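Local structure of membrane lipoprotein family protein (Aeropyrum pernix, 4PEV) at residues I275-G280 against T292-G297; D282-W287 against E337-F342. The protein is a lipoprotein of the BMP family that binds adenosine and probably serves as the solute-binding component of an ABC transporter. All blocks are in the same frame, centred on the assembly; numbering follows the deposited sequence.

Interaction 1. Residues I275-G280 against T292-G297; sequences IAFSIG and TIIISG
Strands 277-282 and 293-299 pair here, F277 to G280 against T292 to G297, as parallel neighbours in the core sheet of one Rossmann-like lobe of a type I periplasmic-binding-protein fold. Pairing starts with a nearly straight bond from S278 N to T292 O (2.7 Å, N-H...O 172°), and S278 O takes I294 N at 3.1 Å. Beyond it the second strand holds an extra residue: I294 turns to psi -25°, and the register slips from S278 opposite I293 to G280 opposite S296, which makes a beta bulge. Past the bulge G280 N reaches I295 O at 2.8 Å, in the carbonyl plane, whereas G297 N meets G280 O from above its carbonyl plane. I279 and I295 run alongside each other on one side of the sheet, CG2 to CG2 at 3.7 Å. F277, with CG beside its own N (chi1 -64°), turns a ring edge toward T292 O and brings CD1 obliquely to I294 CB; helices 159-181 and 358-372 pack against this pair. S278 faces helix 258-271. There a water links S278 OG, at 2.9 Å, to T292 OG1, which it approaches as donor at 2.7 Å and which also bonds D289.

Interaction 2. Residues D282-W287 against E337-F342; sequences DASQEW and EIIRYF. With ADN (adenosine), chain F.
The loop leaving strand 277-282 at the adenosine site packs through A283, S284, E286 and W287 on helix 336-348, within one lobe of the type I periplasmic-binding-protein fold. F342 has the largest share of the contact. Its ring offers one face to A283 CB, 4.2 Å from the centroid and 21° off the normal, a CH-pi contact, and S284 N stands over the same face toward the rim; Y341 CD2 lies over the opposite face. M72 of helix 69-84 touches both A283 and F342. With an alanine in place of F342, A283 CB and the S284 backbone would probably lose the flat surface they rest on, leaving a gap between loop and helix. W287 has CG between its N and carbonyl carbon (chi1 65°), which brings the indole against the helix, CD1 4.1 Å from F342 CB and F342 O over one ring face. A kink in the E286 chain sets its carboxylate end across I339, OE2 3.8 Å from I339 CG1, while R369 forms a salt bridge to that oxygen. S284 OG donates to E286 OE1 from above the carboxylate plane, and S296 OG bonds the same oxygen. One water joins loop and helix: it donates to S284 OG (2.7 Å) and I339 O (2.9 Å) and accepts from W287 N. At the loop's start D282 grips the ribose with both carboxylate oxygens, OD1 taking ADN O3' at 2.5 Å and OD2 taking ADN O5' at 2.9 Å.

In the fold
The two contacts lie 12 Å apart, centre to centre, in the same lobe, and their segments alternate along the chain: 275-280, 282-287, 292-297, then 337-342. Residues 282-287 begin at the end of strand 277-282, one residue past 275-280, and lead toward the second strand, so the strand pair and the packed loop form one unit. They also touch: S296 OG probably bonds E286 OE1 (2.6 Å), and D282 N probably bonds G297 O (2.8 Å), carrying the strand pairing up to the ligand. Helix 358-372 borders both contacts. The sheet thus delivers D282 to adenosine, and helix 336-348 backs the loop behind it.

Interaction 1. Residues I275-G280 against T292-G297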
loop_
_atom_site.group_PDB
_atom_site.type_symbol
_atom_site.label_atom_id
_atom_site.label_comp_id
_atom_site.label_asym_id
_atom_site.label_seq_id
_atom_site.Cartn_x
_atom_site.Cartn_y
_atom_site.Cartn_z
ATOM N N ILE C 275 -3.312 -22.767 10.344
ATOM C CA ILE C 275 -4.318 -21.786 9.943
ATOM C C ILE C 275 -3.739 -20.375 10.022
ATOM O O ILE C 275 -3.561 -19.841 11.125
ATOM C CB ILE C 275 -5.584 -21.902 10.812
ATOM C CG1 ILE C 275 -6.287 -23.230 10.508
ATOM C CG2 ILE C 275 -6.518 -20.722 10.562
ATOM C CD1 ILE C 275 -7.332 -23.636 11.537
ATOM N N ALA C 276 -3.456 -19.789 8.851
ATOM C CA ALA C 276 -2.893 -18.436 8.735
ATOM C C ALA C 276 -3.384 -17.725 7.481
ATOM O O ALA C 276 -3.719 -18.357 6.497
ATOM C CB ALA C 276 -1.369 -18.491 8.725
ATOM N N PHE C 277 -3.388 -16.400 7.507
ATOM C CA PHE C 277 -3.910 -15.624 6.387
ATOM C C PHE C 277 -3.030 -14.428 6.063
ATOM O O PHE C 277 -2.368 -13.888 6.943
ATOM C CB PHE C 277 -5.319 -15.136 6.708
ATOM C CG PHE C 277 -6.313 -16.243 6.877
ATOM C CD1 PHE C 277 -6.931 -16.809 5.774
ATOM C CD2 PHE C 277 -6.634 -16.719 8.142
ATOM C CE1 PHE C 277 -7.847 -17.840 5.933
ATOM C CE2 PHE C 277 -7.549 -17.748 8.305
ATOM C CZ PHE C 277 -8.154 -18.306 7.199
ATOM N N SER C 278 -3.036 -14.021 4.797
ATOM C CA SER C 278 -2.275 -12.875 4.353
ATOM C C SER C 278 -3.239 -11.751 3.989
ATOM O O SER C 278 -4.410 -11.990 3.693
ATOM C CB SER C 278 -1.413 -13.238 3.136
ATOM O OG SER C 278 -0.419 -14.206 3.442
ATOM N N ILE C 279 -2.730 -10.526 4.011
ATOM C CA ILE C 279 -3.482 -9.343 3.613
ATOM C C ILE C 279 -2.696 -8.508 2.581
ATOM O O ILE C 279 -1.580 -8.058 2.851
ATOM C CB ILE C 279 -3.826 -8.482 4.840
ATOM C CG1 ILE C 279 -4.541 -9.362 5.890
ATOM C CG2 ILE C 279 -4.640 -7.255 4.418
ATOM C CD1 ILE C 279 -5.037 -8.638 7.134
ATOM N N GLY C 280 -3.300 -8.311 1.407
ATOM C CA GLY C 280 -2.656 -7.623 0.293
ATOM C C GLY C 280 -2.628 -6.122 0.453
ATOM O O GLY C 280 -3.373 -5.564 1.253
ATOM N N THR C 292 -5.523 -18.202 1.073
ATOM C CA THR C 292 -4.808 -17.504 2.154
ATOM C C THR C 292 -4.851 -15.957 2.098
ATOM O O THR C 292 -4.708 -15.301 3.136
ATOM C CB THR C 292 -3.333 -17.973 2.238
ATOM O OG1 THR C 292 -2.626 -17.623 1.034
ATOM C CG2 THR C 292 -3.270 -19.508 2.478
ATOM N N ILE C 293 -5.029 -15.378 0.910
ATOM C CA ILE C 293 -5.015 -13.919 0.771
ATOM C C ILE C 293 -6.447 -13.452 0.855
ATOM O O ILE C 293 -7.154 -13.415 -0.132
ATOM C CB ILE C 293 -4.331 -13.443 -0.534
ATOM C CG1 ILE C 293 -2.914 -14.008 -0.593
ATOM C CG2 ILE C 293 -4.240 -11.922 -0.584
ATOM C CD1 ILE C 293 -2.235 -13.871 -1.942
ATOM N N ILE C 294 -6.864 -13.094 2.056
ATOM C CA ILE C 294 -8.289 -12.933 2.348
ATOM C C ILE C 294 -8.842 -11.541 1.988
ATOM O O ILE C 294 -10.027 -11.402 1.723
ATOM C CB ILE C 294 -8.556 -13.301 3.823
ATOM C CG1 ILE C 294 -10.010 -13.716 4.033
ATOM C CG2 ILE C 294 -8.156 -12.168 4.757
ATOM C CD1 ILE C 294 -10.342 -14.018 5.480
ATOM N N ILE C 295 -7.983 -10.528 1.964
ATOM C CA ILE C 295 -8.400 -9.155 1.708
ATOM C C ILE C 295 -7.188 -8.310 1.345
ATOM O O ILE C 295 -6.063 -8.722 1.575
ATOM C CB ILE C 295 -9.128 -8.551 2.940
ATOM C CG1 ILE C 295 -9.937 -7.308 2.553
ATOM C CG2 ILE C 295 -8.147 -8.217 4.054
ATOM C CD1 ILE C 295 -11.209 -7.139 3.359
ATOM N N SER C 296 -7.411 -7.134 0.773
ATOM C CA SER C 296 -6.310 -6.247 0.405
ATOM C C SER C 296 -6.638 -4.801 0.735
ATOM O O SER C 296 -7.743 -4.321 0.435
ATOM C CB SER C 296 -5.994 -6.370 -1.101
ATOM O OG SER C 296 -5.687 -7.713 -1.471
ATOM N N GLY C 297 -5.687 -4.103 1.348
ATOM C CA GLY C 297 -5.754 -2.643 1.419
ATOM C C GLY C 297 -5.487 -2.086 0.027
ATOM O O GLY C 297 -4.581 -2.551 -0.660
HETATM O O HOH W 1 -0.623 -15.849 1.110
#

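Interaction 2. Residues D282-W287 against E337-F342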
loop_
_atom_site.group_PDB
_atom_site.type_symbol
_atom_site.label_atom_id
_atom_site.label_comp_id
_atom_site.label_asym_id
_atom_site.label_seq_id
_atom_site.Cartn_x
_atom_site.Cartn_y
_atom_site.Cartn_z
ATOM N N ASP C 282 -2.046 -2.284 -1.909
ATOM C CA ASP C 282 -1.859 -1.432 -3.098
ATOM C C ASP C 282 -2.860 -1.853 -4.142
ATOM O O ASP C 282 -3.841 -1.142 -4.361
ATOM C CB ASP C 282 -0.404 -1.392 -3.612
ATOM C CG ASP C 282 0.558 -0.785 -2.588
ATOM O OD1 ASP C 282 0.151 0.234 -1.972
ATOM O OD2 ASP C 282 1.694 -1.313 -2.386
ATOM N N ALA C 283 -2.645 -3.001 -4.767
ATOM C CA ALA C 283 -3.695 -3.607 -5.582
ATOM C C ALA C 283 -4.415 -4.636 -4.728
ATOM O O ALA C 283 -3.983 -4.930 -3.603
ATOM C CB ALA C 283 -3.121 -4.268 -6.821
ATOM N N SER C 284 -5.531 -5.146 -5.241
ATOM C CA SER C 284 -6.139 -6.349 -4.688
ATOM C C SER C 284 -5.284 -7.505 -5.174
ATOM O O SER C 284 -5.208 -7.742 -6.384
ATOM C CB SER C 284 -7.592 -6.549 -5.158
ATOM O OG SER C 284 -7.859 -7.920 -5.485
ATOM N N GLN C 285 -4.683 -8.227 -4.232
ATOM C CA GLN C 285 -3.760 -9.305 -4.563
ATOM C C GLN C 285 -4.305 -10.703 -4.235
ATOM O O GLN C 285 -3.550 -11.674 -4.242
ATOM C CB GLN C 285 -2.429 -9.061 -3.854
ATOM C CG GLN C 285 -1.761 -7.764 -4.276
ATOM C CD GLN C 285 -0.544 -7.440 -3.437
ATOM O OE1 GLN C 285 -0.651 -7.142 -2.252
ATOM N NE2 GLN C 285 0.617 -7.493 -4.047
ATOM N N GLU C 286 -5.614 -10.797 -3.983
ATOM C CA GLU C 286 -6.240 -12.049 -3.556
ATOM C C GLU C 286 -6.023 -13.136 -4.591
ATOM O O GLU C 286 -5.789 -14.301 -4.265
ATOM C CB GLU C 286 -7.745 -11.846 -3.304
ATOM C CG GLU C 286 -8.087 -11.100 -2.003
ATOM C CD GLU C 286 -8.176 -9.587 -2.138
ATOM O OE1 GLU C 286 -7.417 -8.996 -2.932
ATOM O OE2 GLU C 286 -8.995 -8.985 -1.416
ATOM N N TRP C 287 -6.094 -12.733 -5.851
ATOM C CA TRP C 287 -5.885 -13.634 -6.986
ATOM C C TRP C 287 -4.599 -14.436 -6.907
ATOM O O TRP C 287 -4.516 -15.499 -7.498
ATOM C CB TRP C 287 -5.900 -12.835 -8.305
ATOM C CG TRP C 287 -4.773 -11.881 -8.417
ATOM C CD1 TRP C 287 -4.779 -10.577 -8.073
ATOM C CD2 TRP C 287 -3.447 -12.180 -8.866
ATOM N NE1 TRP C 287 -3.544 -10.036 -8.283
ATOM C CE2 TRP C 287 -2.708 -10.999 -8.776
ATOM C CE3 TRP C 287 -2.820 -13.345 -9.354
ATOM C CZ2 TRP C 287 -1.374 -10.926 -9.144
ATOM C CZ3 TRP C 287 -1.496 -13.281 -9.721
ATOM C CH2 TRP C 287 -0.782 -12.074 -9.613
ATOM N N GLU C 337 -16.049 -6.661 -6.940
ATOM C CA GLU C 337 -15.738 -6.237 -8.299
ATOM C C GLU C 337 -14.245 -5.941 -8.479
ATOM O O GLU C 337 -13.655 -6.304 -9.499
ATOM C CB GLU C 337 -16.619 -5.048 -8.717
ATOM C CG GLU C 337 -16.071 -3.665 -8.413
ATOM C CD GLU C 337 -16.775 -2.584 -9.213
ATOM O OE1 GLU C 337 -18.020 -2.480 -9.106
ATOM O OE2 GLU C 337 -16.086 -1.840 -9.951
ATOM N N ILE C 338 -13.644 -5.318 -7.468
ATOM C CA ILE C 338 -12.220 -4.962 -7.489
ATOM C C ILE C 338 -11.384 -6.259 -7.540
ATOM O O ILE C 338 -10.402 -6.350 -8.272
ATOM C CB ILE C 338 -11.780 -4.121 -6.255
ATOM C CG1 ILE C 338 -12.790 -3.011 -5.876
ATOM C CG2 ILE C 338 -10.407 -3.522 -6.497
ATOM C CD1 ILE C 338 -12.583 -1.646 -6.513
ATOM N N ILE C 339 -11.805 -7.258 -6.769
ATOM C CA ILE C 339 -11.146 -8.560 -6.734
ATOM C C ILE C 339 -11.169 -9.232 -8.096
ATOM O O ILE C 339 -10.152 -9.767 -8.544
ATOM C CB ILE C 339 -11.809 -9.500 -5.704
ATOM C CG1 ILE C 339 -11.506 -9.020 -4.292
ATOM C CG2 ILE C 339 -11.302 -10.931 -5.836
ATOM C CD1 ILE C 339 -12.390 -9.640 -3.237
ATOM N N ARG C 340 -12.334 -9.202 -8.740
ATOM C CA ARG C 340 -12.501 -9.832 -10.041
ATOM C C ARG C 340 -11.731 -9.045 -11.105
ATOM O O ARG C 340 -11.151 -9.634 -11.999
ATOM C CB ARG C 340 -13.988 -9.948 -10.410
ATOM C CG ARG C 340 -14.255 -10.787 -11.664
ATOM C CD ARG C 340 -15.742 -10.984 -11.978
ATOM N NE ARG C 340 -16.622 -10.096 -11.204
ATOM C CZ ARG C 340 -17.476 -10.484 -10.246
ATOM N NH1 ARG C 340 -17.607 -11.772 -9.919
ATOM N NH2 ARG C 340 -18.222 -9.575 -9.608
ATOM N N TYR C 341 -11.704 -7.722 -10.995
ATOM C CA TYR C 341 -11.005 -6.887 -11.977
ATOM C C TYR C 341 -9.517 -7.201 -12.110
ATOM O O TYR C 341 -8.981 -7.304 -13.224
ATOM C CB TYR C 341 -11.171 -5.426 -11.604
ATOM C CG TYR C 341 -10.339 -4.466 -12.404
ATOM C CD1 TYR C 341 -10.733 -4.060 -13.676
ATOM C CD2 TYR C 341 -9.181 -3.916 -11.866
ATOM C CE1 TYR C 341 -9.980 -3.146 -14.401
ATOM C CE2 TYR C 341 -8.427 -2.999 -12.571
ATOM C CZ TYR C 341 -8.822 -2.621 -13.839
ATOM O OH TYR C 341 -8.058 -1.709 -14.529
ATOM N N PHE C 342 -8.854 -7.341 -10.963
ATOM C CA PHE C 342 -7.427 -7.644 -10.940
ATOM C C PHE C 342 -7.197 -9.074 -11.266
ATOM O O PHE C 342 -6.169 -9.411 -11.821
ATOM C CB PHE C 342 -6.807 -7.299 -9.594
ATOM C CG PHE C 342 -6.630 -5.839 -9.407
ATOM C CD1 PHE C 342 -5.603 -5.182 -10.054
ATOM C CD2 PHE C 342 -7.529 -5.111 -8.647
ATOM C CE1 PHE C 342 -5.453 -3.819 -9.921
ATOM C CE2 PHE C 342 -7.386 -3.745 -8.497
ATOM C CZ PHE C 342 -6.343 -3.096 -9.138
HETATM O "O5'" ADN F . 3.784 -2.187 -0.636
HETATM C "C5'" ADN F . 3.490 -1.377 0.519
HETATM C "C4'" ADN F . 3.897 0.096 0.411
HETATM O "O4'" ADN F . 5.315 0.256 0.325
HETATM C "C3'" ADN F . 3.362 0.881 -0.783
HETATM O "O3'" ADN F . 2.008 1.305 -0.592
HETATM C "C2'" ADN F . 4.357 2.032 -0.880
HETATM O "O2'" ADN F . 4.065 3.109 0.020
HETATM C "C1'" ADN F . 5.655 1.382 -0.479
HETATM N N9 ADN F . 6.398 0.899 -1.659
HETATM C C8 ADN F . 6.188 -0.244 -2.353
HETATM N N7 ADN F . 7.076 -0.371 -3.375
HETATM C C5 ADN F . 7.875 0.715 -3.322
HETATM C C6 ADN F . 9.023 1.245 -4.088
HETATM N N6 ADN F . 9.497 0.559 -5.145
HETATM N N1 ADN F . 9.565 2.429 -3.708
HETATM C C2 ADN F . 9.094 3.135 -2.658
HETATM N N3 ADN F . 8.057 2.719 -1.920
HETATM C C4 ADN F . 7.419 1.549 -2.196
HETATM O O HOH W 2 -7.797 -10.212 -6.828
#